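Local coordinates for protein bradyzoite surface antigen BSR4 (Toxoplasma gondii, PDB 2JKS) that is a zinc-binding surface antigen of the bradyzoite stage with two SRS domains, whose precise role is not established, at residues D131-V136 with K156-V161; A10-K15 with L33-G38; P68-N73 with T87-K92; I54-T59 with V136-T141. One frame throughout, in Å; residues are numbered along the deposited sequence.

Contact 1. Residues D131-V136 with K156-V161; sequences DKAFVV and KLTVNV
Phe134 and Val159 pair across the antiparallel beta hairpin of strands 132-141 and 152-161, two inner strands of a sheet in the first SRS domain. The hairpin illustrates how one sheet can have a dense face and a looser one. On the dense side stand Phe134, Val136, Leu157, Val159 and Val161, all buried. Phe134 CG sits between its backbone N and carbonyl carbon; that rotation, chi1 67°, tilts the ring toward strand 152-161 instead of straight off the sheet. Val159 covers one ring face: its CB lies 3.7 Å from the centroid, a CH-pi contact 23° off the normal. The two methyls divide the ring's far end, Val159 CG2 reaching Phe134 CE1 at 3.6 Å and Val159 CG1 reaching Phe134 CE2 at 3.7 Å. Val161 CG2 adds an oblique contact, while Leu91 and Leu94 of helix 91-95 also pack against the ring. Lys132 starts on this face but bends at chi2 toward Glu96, a zinc ligand, to which its NZ is hydrogen-bonded.

Six backbone bonds tie the strands together in pairs at Lys132-Val161, Phe134-Val159 and Val136-Leu157; the shortest, Val161 N to Lys132 O, measures 2.6 Å.

The other face, with Ala133, Val135, Thr158 and Asn160, is more open, although Val135 itself is buried, touching Pro68 and Cys66. Here the meetings are single-atom touches: Ala133 CB rests 3.5 Å from Asn160 OD1, Val135 CG1 lies 3.8 Å from Lys156 CG, and Val135 CG2 sits 3.5 Å from Thr158 OG1.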
loop_
_atom_site.group_PDB
_atom_site.type_symbol
_atom_site.label_atom_id
_atom_site.label_comp_id
_atom_site.label_asym_id
_atom_site.label_seq_id
_atom_site.Cartn_x
_atom_site.Cartn_y
_atom_site.Cartn_z
ATOM N N ASP A 131 3.691 2.254 -1.659
ATOM C CA ASP A 131 3.230 2.817 -2.948
ATOM C C ASP A 131 3.477 1.830 -4.076
ATOM O O ASP A 131 4.556 1.274 -4.152
ATOM C CB ASP A 131 3.902 4.163 -3.230
ATOM C CG ASP A 131 3.531 5.233 -2.204
ATOM O OD1 ASP A 131 2.406 5.206 -1.653
ATOM O OD2 ASP A 131 4.350 6.128 -1.953
ATOM N N LYS A 132 2.460 1.597 -4.914
ATOM C CA LYS A 132 2.571 0.670 -6.025
ATOM C C LYS A 132 2.242 1.330 -7.362
ATOM O O LYS A 132 1.506 2.323 -7.439
ATOM C CB LYS A 132 1.643 -0.549 -5.839
ATOM C CG LYS A 132 1.789 -1.306 -4.505
ATOM C CD LYS A 132 3.108 -2.096 -4.446
ATOM C CE LYS A 132 3.226 -2.771 -3.076
ATOM N NZ LYS A 132 4.512 -3.523 -3.027
ATOM N N ALA A 133 2.739 0.713 -8.423
ATOM C CA ALA A 133 2.385 1.075 -9.787
ATOM C C ALA A 133 2.255 -0.174 -10.654
ATOM O O ALA A 133 3.011 -1.154 -10.497
ATOM C CB ALA A 133 3.449 2.020 -10.371
ATOM N N PHE A 134 1.343 -0.128 -11.607
ATOM C CA PHE A 134 1.274 -1.173 -12.630
ATOM C C PHE A 134 0.965 -0.522 -13.951
ATOM O O PHE A 134 0.731 0.702 -14.006
ATOM C CB PHE A 134 0.224 -2.258 -12.257
ATOM C CG PHE A 134 -1.229 -1.768 -12.256
ATOM C CD1 PHE A 134 -1.950 -1.677 -13.467
ATOM C CD2 PHE A 134 -1.864 -1.432 -11.058
ATOM C CE1 PHE A 134 -3.237 -1.253 -13.497
ATOM C CE2 PHE A 134 -3.232 -1.014 -11.065
ATOM C CZ PHE A 134 -3.901 -0.941 -12.299
ATOM N N VAL A 135 0.979 -1.341 -15.002
ATOM C CA VAL A 135 0.793 -0.894 -16.391
ATOM C C VAL A 135 -0.227 -1.864 -17.053
ATOM O O VAL A 135 -0.209 -3.096 -16.835
ATOM C CB VAL A 135 2.177 -0.839 -17.196
ATOM C CG1 VAL A 135 1.965 -0.868 -18.707
ATOM C CG2 VAL A 135 2.995 0.410 -16.853
ATOM N N VAL A 136 -1.125 -1.280 -17.823
ATOM C CA VAL A 136 -2.040 -1.989 -18.716
ATOM C C VAL A 136 -1.993 -1.162 -20.018
ATOM O O VAL A 136 -1.477 -0.033 -20.049
ATOM C CB VAL A 136 -3.520 -2.131 -18.131
ATOM C CG1 VAL A 136 -3.589 -3.050 -16.856
ATOM C CG2 VAL A 136 -4.152 -0.718 -17.804
ATOM N N LYS A 156 -0.206 3.087 -23.637
ATOM C CA LYS A 156 0.232 2.557 -22.367
ATOM C C LYS A 156 -0.277 3.385 -21.144
ATOM O O LYS A 156 -0.125 4.591 -21.097
ATOM C CB LYS A 156 1.750 2.449 -22.411
ATOM C CG LYS A 156 2.369 2.042 -21.152
ATOM C CD LYS A 156 3.703 2.691 -21.133
ATOM C CE LYS A 156 4.712 1.767 -20.519
ATOM N NZ LYS A 156 6.006 2.440 -20.608
ATOM N N LEU A 157 -0.893 2.711 -20.166
ATOM C CA LEU A 157 -1.411 3.398 -18.997
ATOM C C LEU A 157 -0.676 2.945 -17.748
ATOM O O LEU A 157 -0.714 1.782 -17.418
ATOM C CB LEU A 157 -2.932 3.139 -18.823
ATOM C CG LEU A 157 -3.605 3.841 -17.621
ATOM C CD1 LEU A 157 -3.508 5.365 -17.712
ATOM C CD2 LEU A 157 -5.073 3.402 -17.431
ATOM N N THR A 158 -0.017 3.874 -17.065
ATOM C CA THR A 158 0.535 3.587 -15.766
ATOM C C THR A 158 -0.494 3.965 -14.676
ATOM O O THR A 158 -0.945 5.103 -14.610
ATOM C CB THR A 158 1.883 4.312 -15.544
ATOM O OG1 THR A 158 2.823 3.901 -16.562
ATOM C CG2 THR A 158 2.456 4.018 -14.158
ATOM N N VAL A 159 -0.837 3.011 -13.807
ATOM C CA VAL A 159 -1.708 3.320 -12.672
ATOM C C VAL A 159 -0.867 3.217 -11.407
ATOM O O VAL A 159 -0.328 2.160 -11.109
ATOM C CB VAL A 159 -2.912 2.354 -12.590
ATOM C CG1 VAL A 159 -3.872 2.608 -11.319
ATOM C CG2 VAL A 159 -3.693 2.252 -14.034
ATOM N N ASN A 160 -0.769 4.334 -10.698
ATOM C CA ASN A 160 -0.119 4.456 -9.407
ATOM C C ASN A 160 -1.198 4.223 -8.383
ATOM O O ASN A 160 -2.307 4.721 -8.546
ATOM C CB ASN A 160 0.469 5.875 -9.311
ATOM C CG ASN A 160 1.550 6.094 -10.348
ATOM O OD1 ASN A 160 2.566 5.409 -10.315
ATOM N ND2 ASN A 160 1.302 6.979 -11.332
ATOM N N VAL A 161 -0.908 3.406 -7.382
ATOM C CA VAL A 161 -1.823 3.165 -6.280
ATOM C C VAL A 161 -1.094 3.632 -5.007
ATOM O O VAL A 161 -0.020 3.117 -4.686
ATOM C CB VAL A 161 -2.214 1.669 -6.173
ATOM C CG1 VAL A 161 -3.217 1.470 -5.063
ATOM C CG2 VAL A 161 -2.709 1.133 -7.579
#

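Contact 2. Residues A10-K15 with L33-G38; sequences AGSDAK and LTLSKG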
loop_
_atom_site.group_PDB
_atom_site.type_symbol
_atom_site.label_atom_id
_atom_site.label_comp_id
_atom_site.label_asym_id
_atom_site.label_seq_id
_atom_site.Cartn_x
_atom_site.Cartn_y
_atom_site.Cartn_z
ATOM N N ALA A 10 -8.948 11.875 -17.831
ATOM C CA ALA A 10 -9.600 12.897 -17.006
ATOM C C ALA A 10 -9.945 12.184 -15.722
ATOM O O ALA A 10 -10.636 11.172 -15.769
ATOM C CB ALA A 10 -10.878 13.400 -17.668
ATOM N N GLY A 11 -9.421 12.694 -14.607
ATOM C CA GLY A 11 -9.522 12.053 -13.284
ATOM C C GLY A 11 -8.952 10.634 -13.325
ATOM O O GLY A 11 -7.805 10.442 -13.716
ATOM N N SER A 12 -9.750 9.622 -12.971
ATOM C CA SER A 12 -9.214 8.278 -13.099
ATOM C C SER A 12 -9.855 7.480 -14.231
ATOM O O SER A 12 -10.006 6.265 -14.135
ATOM C CB SER A 12 -9.197 7.558 -11.718
ATOM O OG SER A 12 -10.414 7.814 -11.044
ATOM N N ASP A 13 -10.249 8.175 -15.315
ATOM C CA ASP A 13 -10.806 7.491 -16.457
ATOM C C ASP A 13 -9.868 7.747 -17.643
ATOM O O ASP A 13 -9.551 8.924 -17.913
ATOM C CB ASP A 13 -12.231 7.975 -16.724
ATOM C CG ASP A 13 -13.147 7.768 -15.536
ATOM O OD1 ASP A 13 -13.184 6.627 -14.982
ATOM O OD2 ASP A 13 -13.791 8.759 -15.125
ATOM N N ALA A 14 -9.425 6.664 -18.300
ATOM C CA ALA A 14 -8.582 6.719 -19.495
ATOM C C ALA A 14 -9.208 6.054 -20.700
ATOM O O ALA A 14 -9.858 5.006 -20.605
ATOM C CB ALA A 14 -7.213 6.049 -19.225
ATOM N N LYS A 15 -8.978 6.647 -21.854
ATOM C CA LYS A 15 -9.612 6.183 -23.085
ATOM C C LYS A 15 -8.505 6.120 -24.175
ATOM O O LYS A 15 -7.889 7.125 -24.417
ATOM C CB LYS A 15 -10.710 7.200 -23.502
ATOM C CG LYS A 15 -11.995 7.335 -22.623
ATOM C CD LYS A 15 -11.752 8.083 -21.243
ATOM C CE LYS A 15 -11.648 9.611 -21.398
ATOM N NZ LYS A 15 -11.196 10.212 -20.119
ATOM N N LEU A 33 -2.554 7.572 -14.295
ATOM C CA LEU A 33 -3.525 8.107 -13.333
ATOM C C LEU A 33 -3.224 7.480 -11.970
ATOM O O LEU A 33 -2.462 6.522 -11.896
ATOM C CB LEU A 33 -4.938 7.830 -13.770
ATOM C CG LEU A 33 -5.275 6.388 -14.044
ATOM C CD1 LEU A 33 -5.871 5.728 -12.744
ATOM C CD2 LEU A 33 -6.321 6.405 -15.146
ATOM N N THR A 34 -3.784 8.037 -10.905
ATOM C CA THR A 34 -3.471 7.574 -9.545
ATOM C C THR A 34 -4.733 7.155 -8.824
ATOM O O THR A 34 -5.737 7.891 -8.857
ATOM C CB THR A 34 -2.738 8.692 -8.728
ATOM O OG1 THR A 34 -1.506 8.977 -9.379
ATOM C CG2 THR A 34 -2.486 8.276 -7.253
ATOM N N LEU A 35 -4.710 5.975 -8.197
ATOM C CA LEU A 35 -5.791 5.578 -7.285
ATOM C C LEU A 35 -5.343 5.765 -5.843
ATOM O O LEU A 35 -4.164 5.606 -5.508
ATOM C CB LEU A 35 -6.269 4.129 -7.520
ATOM C CG LEU A 35 -6.883 3.834 -8.891
ATOM C CD1 LEU A 35 -7.135 2.356 -9.041
ATOM C CD2 LEU A 35 -8.172 4.665 -9.137
ATOM N N SER A 36 -6.303 6.150 -5.004
ATOM C CA SER A 36 -6.062 6.373 -3.580
ATOM C C SER A 36 -7.396 6.465 -2.841
ATOM O O SER A 36 -8.456 6.470 -3.478
ATOM C CB SER A 36 -5.315 7.684 -3.341
ATOM O OG SER A 36 -5.968 8.772 -3.985
ATOM N N LYS A 37 -7.326 6.526 -1.505
ATOM C CA LYS A 37 -8.503 6.827 -0.668
ATOM C C LYS A 37 -9.301 7.960 -1.291
ATOM O O LYS A 37 -8.771 9.040 -1.564
ATOM C CB LYS A 37 -8.093 7.196 0.780
ATOM C CG LYS A 37 -9.226 6.895 1.813
ATOM C CD LYS A 37 -9.067 7.776 3.036
ATOM C CE LYS A 37 -10.250 7.612 4.001
ATOM N NZ LYS A 37 -9.786 7.637 5.449
ATOM N N GLY A 38 -10.566 7.702 -1.556
ATOM C CA GLY A 38 -11.403 8.762 -2.168
ATOM C C GLY A 38 -11.422 8.772 -3.700
ATOM O O GLY A 38 -12.256 9.471 -4.314
#
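Leu33 packs under Ser12 where a tight beta hairpin, turning from strand 6-10 into strand 13-17, meets strand 29-35 of the other sheet of the domain's beta sandwich. It is an example of two sheets that meet, at this edge, through a few aliphatic groups.

The apolar contacts come first. A chi1 of 55° folds the Leu33 side chain back over its own backbone and spreads its two methyls beneath the turn. Leu33 CD1 meets Ser12 CB at 3.9 Å, whereas Leu33 CD2 lies against the backbone, 3.8 Å from Ser12 C, and continues to Ala14 CB at 4.2 Å. Leu35 sends its CD2 to within 4.0 Å of the same Ser12 CB, and methyls of two leucines thus gather under the same side of this carbon. Leu157 and Ala42 extend this apolar layer, Leu157 touching both Ala14 and Leu33, and Ala42 touching both Leu33 and Leu35.

Polar interactions shape the turn and do not join the two segments. Residues 10-13 form a type II' turn closed by reciprocal backbone bonds between Ala10 and Asp13, and Gly11 adopts the positive phi (57°) expected at its first corner. Ser12 OG is directed into the sheet of its own hairpin, where it bonds Thr41 O, leaving its CB to the leucines; Asp13 OD1 bonds Thr43 OG1.

One carbonyl serves two donors. Asp13 O accepts from Ala10 N at 3.0 Å and also from the folded-back chain of Lys15, whose NZ approaches from above the carbonyl plane, 64° out of it, to 3.0 Å from Asp13 O.

Contact 3. Residues P68-N73 with T87-K92; sequences PKKTTN and TEVTLK
Lys70 lays the aliphatic part of its side chain over Thr87 and Val89, a case of a lysine whose methylenes do the packing. Its CG, anti to the backbone N at chi1 -170°, passes 4.2 Å from Thr87 CB, and farther out Lys70 CD comes to 4.0 Å from Val89 CG1; both crossings are oblique.

Thr87 is the buried residue of this surface contact. Its hydroxyl, OG1, appears to donate to Lys70 O in the backbone of the loop, but that oxygen is crowded against its neighbour in the model, which leaves the length and detail of the bond doubtful. The methyl Thr87 CG2 meets Asn73 CB at 3.7 Å, the two side chains crossing at about a right angle. The loop thus curls round Thr87, with Lys70 and Asn73 both directed toward it.

Residues 68-73 connect strand 53-67 to strand 76-79, and the Cys66-Cys77 disulfide links the two strands near the loop's ends. Strand 83-89 runs between these same two strands in the sheet, so the loop has to cross over it, and does so at Thr87. Beyond Val89, Thr90 takes the N-cap position of helix 91-95, whose Leu91 packs on Phe134 of strand 132-141.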
loop_
_atom_site.group_PDB
_atom_site.type_symbol
_atom_site.label_atom_id
_atom_site.label_comp_id
_atom_site.label_asym_id
_atom_site.label_seq_id
_atom_site.Cartn_x
_atom_site.Cartn_y
_atom_site.Cartn_z
ATOM N N PRO A 68 6.132 -3.064 -14.043
ATOM C CA PRO A 68 7.365 -2.723 -14.763
ATOM C C PRO A 68 8.669 -3.009 -14.000
ATOM O O PRO A 68 9.753 -2.908 -14.585
ATOM C CB PRO A 68 7.208 -1.218 -15.053
ATOM C CG PRO A 68 5.769 -0.937 -14.857
ATOM C CD PRO A 68 5.324 -1.867 -13.761
ATOM N N LYS A 69 8.571 -3.376 -12.724
ATOM C CA LYS A 69 9.755 -3.606 -11.884
ATOM C C LYS A 69 10.213 -5.047 -11.983
ATOM O O LYS A 69 11.380 -5.334 -11.761
ATOM C CB LYS A 69 9.471 -3.278 -10.412
ATOM C CG LYS A 69 9.086 -1.845 -10.150
ATOM C CD LYS A 69 9.437 -1.451 -8.721
ATOM C CE LYS A 69 8.844 -0.094 -8.377
ATOM N NZ LYS A 69 9.848 0.870 -7.856
ATOM N N LYS A 70 9.278 -5.946 -12.282
ATOM C CA LYS A 70 9.557 -7.363 -12.425
ATOM C C LYS A 70 9.908 -7.677 -13.887
ATOM O O LYS A 70 9.032 -7.963 -14.708
ATOM C CB LYS A 70 8.354 -8.167 -11.936
ATOM C CG LYS A 70 8.577 -9.668 -11.800
ATOM C CD LYS A 70 7.702 -10.253 -10.679
ATOM C CE LYS A 70 7.348 -11.709 -10.966
ATOM N NZ LYS A 70 8.539 -12.449 -11.480
ATOM N N THR A 71 11.204 -7.599 -14.194
ATOM C CA THR A 71 11.725 -7.729 -15.564
ATOM C C THR A 71 12.365 -9.109 -15.797
ATOM O O THR A 71 12.223 -9.714 -16.877
ATOM C CB THR A 71 12.753 -6.621 -15.877
ATOM O OG1 THR A 71 13.815 -6.670 -14.914
ATOM C CG2 THR A 71 12.102 -5.239 -15.833
ATOM N N THR A 72 13.096 -9.583 -14.793
ATOM C CA THR A 72 13.485 -10.989 -14.717
ATOM C C THR A 72 12.283 -11.623 -14.008
ATOM O O THR A 72 11.773 -11.070 -13.021
ATOM C CB THR A 72 14.836 -11.169 -13.993
ATOM O OG1 THR A 72 14.755 -10.647 -12.659
ATOM C CG2 THR A 72 15.936 -10.419 -14.750
ATOM N N ASN A 73 11.792 -12.748 -14.521
ATOM C CA ASN A 73 10.332 -12.824 -14.647
ATOM C C ASN A 73 9.527 -14.131 -14.593
ATOM O O ASN A 73 9.996 -15.197 -14.162
ATOM C CB ASN A 73 9.983 -12.128 -15.984
ATOM C CG ASN A 73 10.610 -12.827 -17.222
ATOM O OD1 ASN A 73 10.640 -12.255 -18.317
ATOM N ND2 ASN A 73 11.088 -14.062 -17.048
ATOM N N THR A 87 6.641 -7.436 -16.366
ATOM C CA THR A 87 6.078 -8.778 -16.408
ATOM C C THR A 87 4.673 -8.840 -15.834
ATOM O O THR A 87 4.279 -7.984 -15.031
ATOM C CB THR A 87 7.023 -9.748 -15.691
ATOM O OG1 THR A 87 8.247 -9.827 -16.453
ATOM C CG2 THR A 87 6.419 -11.157 -15.595
ATOM N N GLU A 88 3.929 -9.860 -16.272
ATOM C CA GLU A 88 2.599 -10.190 -15.742
ATOM C C GLU A 88 2.585 -10.606 -14.274
ATOM O O GLU A 88 3.261 -11.553 -13.887
ATOM C CB GLU A 88 1.980 -11.306 -16.553
ATOM C CG GLU A 88 1.529 -10.867 -17.919
ATOM C CD GLU A 88 0.878 -11.995 -18.699
ATOM O OE1 GLU A 88 0.853 -13.142 -18.214
ATOM O OE2 GLU A 88 0.401 -11.732 -19.815
ATOM N N VAL A 89 1.788 -9.901 -13.474
ATOM C CA VAL A 89 1.541 -10.251 -12.069
ATOM C C VAL A 89 0.028 -10.172 -11.835
ATOM O O VAL A 89 -0.666 -9.541 -12.615
ATOM C CB VAL A 89 2.305 -9.281 -11.108
ATOM C CG1 VAL A 89 3.821 -9.408 -11.331
ATOM C CG2 VAL A 89 1.871 -7.792 -11.317
ATOM N N THR A 90 -0.492 -10.770 -10.761
ATOM C CA THR A 90 -1.885 -10.518 -10.428
ATOM C C THR A 90 -1.916 -9.237 -9.564
ATOM O O THR A 90 -0.854 -8.820 -9.031
ATOM C CB THR A 90 -2.549 -11.722 -9.744
ATOM O OG1 THR A 90 -1.976 -11.907 -8.444
ATOM C CG2 THR A 90 -2.335 -12.989 -10.611
ATOM N N LEU A 91 -3.072 -8.576 -9.476
ATOM C CA LEU A 91 -3.144 -7.349 -8.657
ATOM C C LEU A 91 -2.967 -7.676 -7.188
ATOM O O LEU A 91 -2.258 -6.978 -6.474
ATOM C CB LEU A 91 -4.476 -6.616 -8.823
ATOM C CG LEU A 91 -4.505 -5.457 -9.803
ATOM C CD1 LEU A 91 -5.908 -4.895 -9.757
ATOM C CD2 LEU A 91 -3.441 -4.385 -9.484
ATOM N N LYS A 92 -3.596 -8.758 -6.752
ATOM C CA LYS A 92 -3.484 -9.158 -5.357
ATOM C C LYS A 92 -2.030 -9.404 -4.970
ATOM O O LYS A 92 -1.633 -9.086 -3.862
ATOM C CB LYS A 92 -4.392 -10.348 -5.032
ATOM C CG LYS A 92 -3.747 -11.684 -5.175
ATOM C CD LYS A 92 -4.666 -12.834 -4.743
ATOM C CE LYS A 92 -4.885 -12.909 -3.237
ATOM N NZ LYS A 92 -3.662 -13.086 -2.409
#

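Contact 4. Residues I54-T59 with V136-T141; sequences ISTIPT and VGCQAT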
loop_
_atom_site.group_PDB
_atom_site.type_symbol
_atom_site.label_atom_id
_atom_site.label_comp_id
_atom_site.label_asym_id
_atom_site.label_seq_id
_atom_site.Cartn_x
_atom_site.Cartn_y
_atom_site.Cartn_z
ATOM N N ILE A 54 -8.176 -5.120 -31.645
ATOM C CA ILE A 54 -7.541 -4.599 -30.421
ATOM C C ILE A 54 -7.263 -5.785 -29.516
ATOM O O ILE A 54 -8.079 -6.710 -29.415
ATOM C CB ILE A 54 -8.451 -3.576 -29.703
ATOM C CG1 ILE A 54 -8.908 -2.483 -30.672
ATOM C CG2 ILE A 54 -7.763 -2.957 -28.447
ATOM C CD1 ILE A 54 -9.743 -1.410 -29.993
ATOM N N SER A 55 -6.085 -5.797 -28.912
ATOM C CA SER A 55 -5.799 -6.713 -27.816
ATOM C C SER A 55 -5.377 -5.869 -26.608
ATOM O O SER A 55 -5.138 -4.683 -26.743
ATOM C CB SER A 55 -4.682 -7.682 -28.202
ATOM O OG SER A 55 -3.467 -6.989 -28.469
ATOM N N THR A 56 -5.322 -6.482 -25.430
ATOM C CA THR A 56 -4.796 -5.802 -24.270
ATOM C C THR A 56 -3.388 -6.266 -23.923
ATOM O O THR A 56 -2.917 -7.283 -24.421
ATOM C CB THR A 56 -5.689 -6.025 -23.009
ATOM O OG1 THR A 56 -5.854 -7.432 -22.786
ATOM C CG2 THR A 56 -7.071 -5.314 -23.154
ATOM N N ILE A 57 -2.752 -5.501 -23.030
ATOM C CA ILE A 57 -1.475 -5.851 -22.404
ATOM C C ILE A 57 -1.684 -5.683 -20.882
ATOM O O ILE A 57 -2.044 -4.605 -20.420
ATOM C CB ILE A 57 -0.285 -4.946 -22.875
ATOM C CG1 ILE A 57 0.033 -5.191 -24.357
ATOM C CG2 ILE A 57 0.966 -5.260 -22.070
ATOM C CD1 ILE A 57 -0.659 -4.219 -25.363
ATOM N N PRO A 58 -1.565 -6.765 -20.119
ATOM C CA PRO A 58 -1.345 -8.137 -20.578
ATOM C C PRO A 58 -2.543 -8.638 -21.393
ATOM O O PRO A 58 -3.565 -7.977 -21.452
ATOM C CB PRO A 58 -1.249 -8.945 -19.272
ATOM C CG PRO A 58 -1.054 -7.925 -18.197
ATOM C CD PRO A 58 -1.740 -6.697 -18.660
ATOM N N THR A 59 -2.394 -9.818 -22.003
ATOM C CA THR A 59 -3.377 -10.357 -22.932
ATOM C C THR A 59 -4.709 -10.573 -22.232
ATOM O O THR A 59 -5.767 -10.378 -22.815
ATOM C CB THR A 59 -2.810 -11.662 -23.619
ATOM O OG1 THR A 59 -2.617 -12.679 -22.638
ATOM C CG2 THR A 59 -1.438 -11.390 -24.143
ATOM N N VAL A 136 -1.125 -1.280 -17.823
ATOM C CA VAL A 136 -2.040 -1.989 -18.716
ATOM C C VAL A 136 -1.993 -1.162 -20.018
ATOM O O VAL A 136 -1.477 -0.033 -20.049
ATOM C CB VAL A 136 -3.520 -2.131 -18.131
ATOM C CG1 VAL A 136 -3.589 -3.050 -16.856
ATOM C CG2 VAL A 136 -4.152 -0.718 -17.804
ATOM N N GLY A 137 -2.514 -1.718 -21.095
ATOM C CA GLY A 137 -2.453 -1.017 -22.359
ATOM C C GLY A 137 -3.367 -1.671 -23.370
ATOM O O GLY A 137 -3.947 -2.716 -23.094
ATOM N N CYS A 138 -3.511 -1.043 -24.533
ATOM C CA CYS A 138 -4.191 -1.678 -25.661
ATOM C C CYS A 138 -3.278 -1.553 -26.867
ATOM O O CYS A 138 -2.525 -0.608 -26.965
ATOM C CB CYS A 138 -5.552 -1.013 -25.931
ATOM S SG CYS A 138 -6.722 -1.408 -24.645
ATOM N N GLN A 139 -3.350 -2.526 -27.763
ATOM C CA GLN A 139 -2.600 -2.477 -29.035
ATOM C C GLN A 139 -3.579 -2.828 -30.148
ATOM O O GLN A 139 -4.391 -3.766 -30.009
ATOM C CB GLN A 139 -1.442 -3.464 -28.999
ATOM C CG GLN A 139 -0.485 -3.349 -30.185
ATOM C CD GLN A 139 0.877 -3.889 -29.855
ATOM O OE1 GLN A 139 1.822 -3.139 -29.593
ATOM N NE2 GLN A 139 0.991 -5.202 -29.857
ATOM N N ALA A 140 -3.496 -2.060 -31.235
ATOM C CA ALA A 140 -4.385 -2.205 -32.356
ATOM C C ALA A 140 -3.485 -2.663 -33.484
ATOM O O ALA A 140 -2.400 -2.099 -33.672
ATOM C CB ALA A 140 -5.042 -0.900 -32.679
ATOM N N THR A 141 -3.910 -3.703 -34.197
ATOM C CA THR A 141 -3.124 -4.237 -35.294
ATOM C C THR A 141 -3.913 -4.078 -36.599
ATOM O O THR A 141 -5.118 -4.339 -36.633
ATOM C CB THR A 141 -2.714 -5.725 -35.076
ATOM O OG1 THR A 141 -2.096 -5.886 -33.785
ATOM C CG2 THR A 141 -1.704 -6.168 -36.173
HETATM O O HOH W 1 -3.864 -6.022 -31.684
#
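Ser55 and Gln139 form a hydrogen-bonded antiparallel pair between strands 54-57 and 136-141, showing how a sheet gathers strands far apart in sequence. The backbone ladder is firm at this pair: Ser55 N reaches Gln139 O at 2.9 Å, and the return bond from Gln139 N to Ser55 O is 3.0 Å. Toward Pro58 it becomes distorted. Ile57 N approaches Gly137 O from 51° out of the carbonyl plane, and the reciprocal bond, Gly137 N to Ile57 O, is weak. A cis peptide follows Ile57, and Thr56 OG1 spans it with a short bond of 2.7 Å to Pro58 O, lying in the plane of that carbonyl.

The apolar contacts divide between the faces. On the side of Ile54, Thr56 and Cys138, Ile54 CG2 lies 3.9 Å from Cys138 CB, and Thr56 CG2 is 4.2 Å from Cys138 SG. On the other side Ile57 stands opposite a glycine; its chain, turned at chi2 to 94°, runs obliquely to Gln139, with Ile57 CD1 3.8 Å from Gln139 CB.

A water and an outside partner add further polar contacts. The water donates to Gln139 O and bonds Thr141 OG1, with a weak link to Ser55 OG. The amide oxygen Gln139 OE1 accepts from Gly80 N.

Covalent chemistry acts in a different direction: Cys138 SG is joined to Cys46 of strand 41-47. Hydrogen bonds thus bind this strand within its sheet, while the disulfide fastens it to the opposing sheet of the sandwich.

All four contacts belong to the first SRS domain and reach one sheet. Contact 1 is its hub: contacts 2 and 3 have centres 11 Å from its own, and the centre of contact 4 is 15 Å away. Contact 4 shares Val136 with it and continues along strand 132-141. Strand 29-35 joins contacts 1 and 2 through a probable hydrogen bond between Leu33 N and Thr158 O, 3.0 Å apart. Contact 3 leans on contact 1 through Pro68 CG, 3.7 Å from Val135 CG2, and is nested in the chain between the segments of contact 4. Zinc lies near contact 1, about 4 Å from the Lys132 side chain, whereas contact 4 is remote from the metal sites.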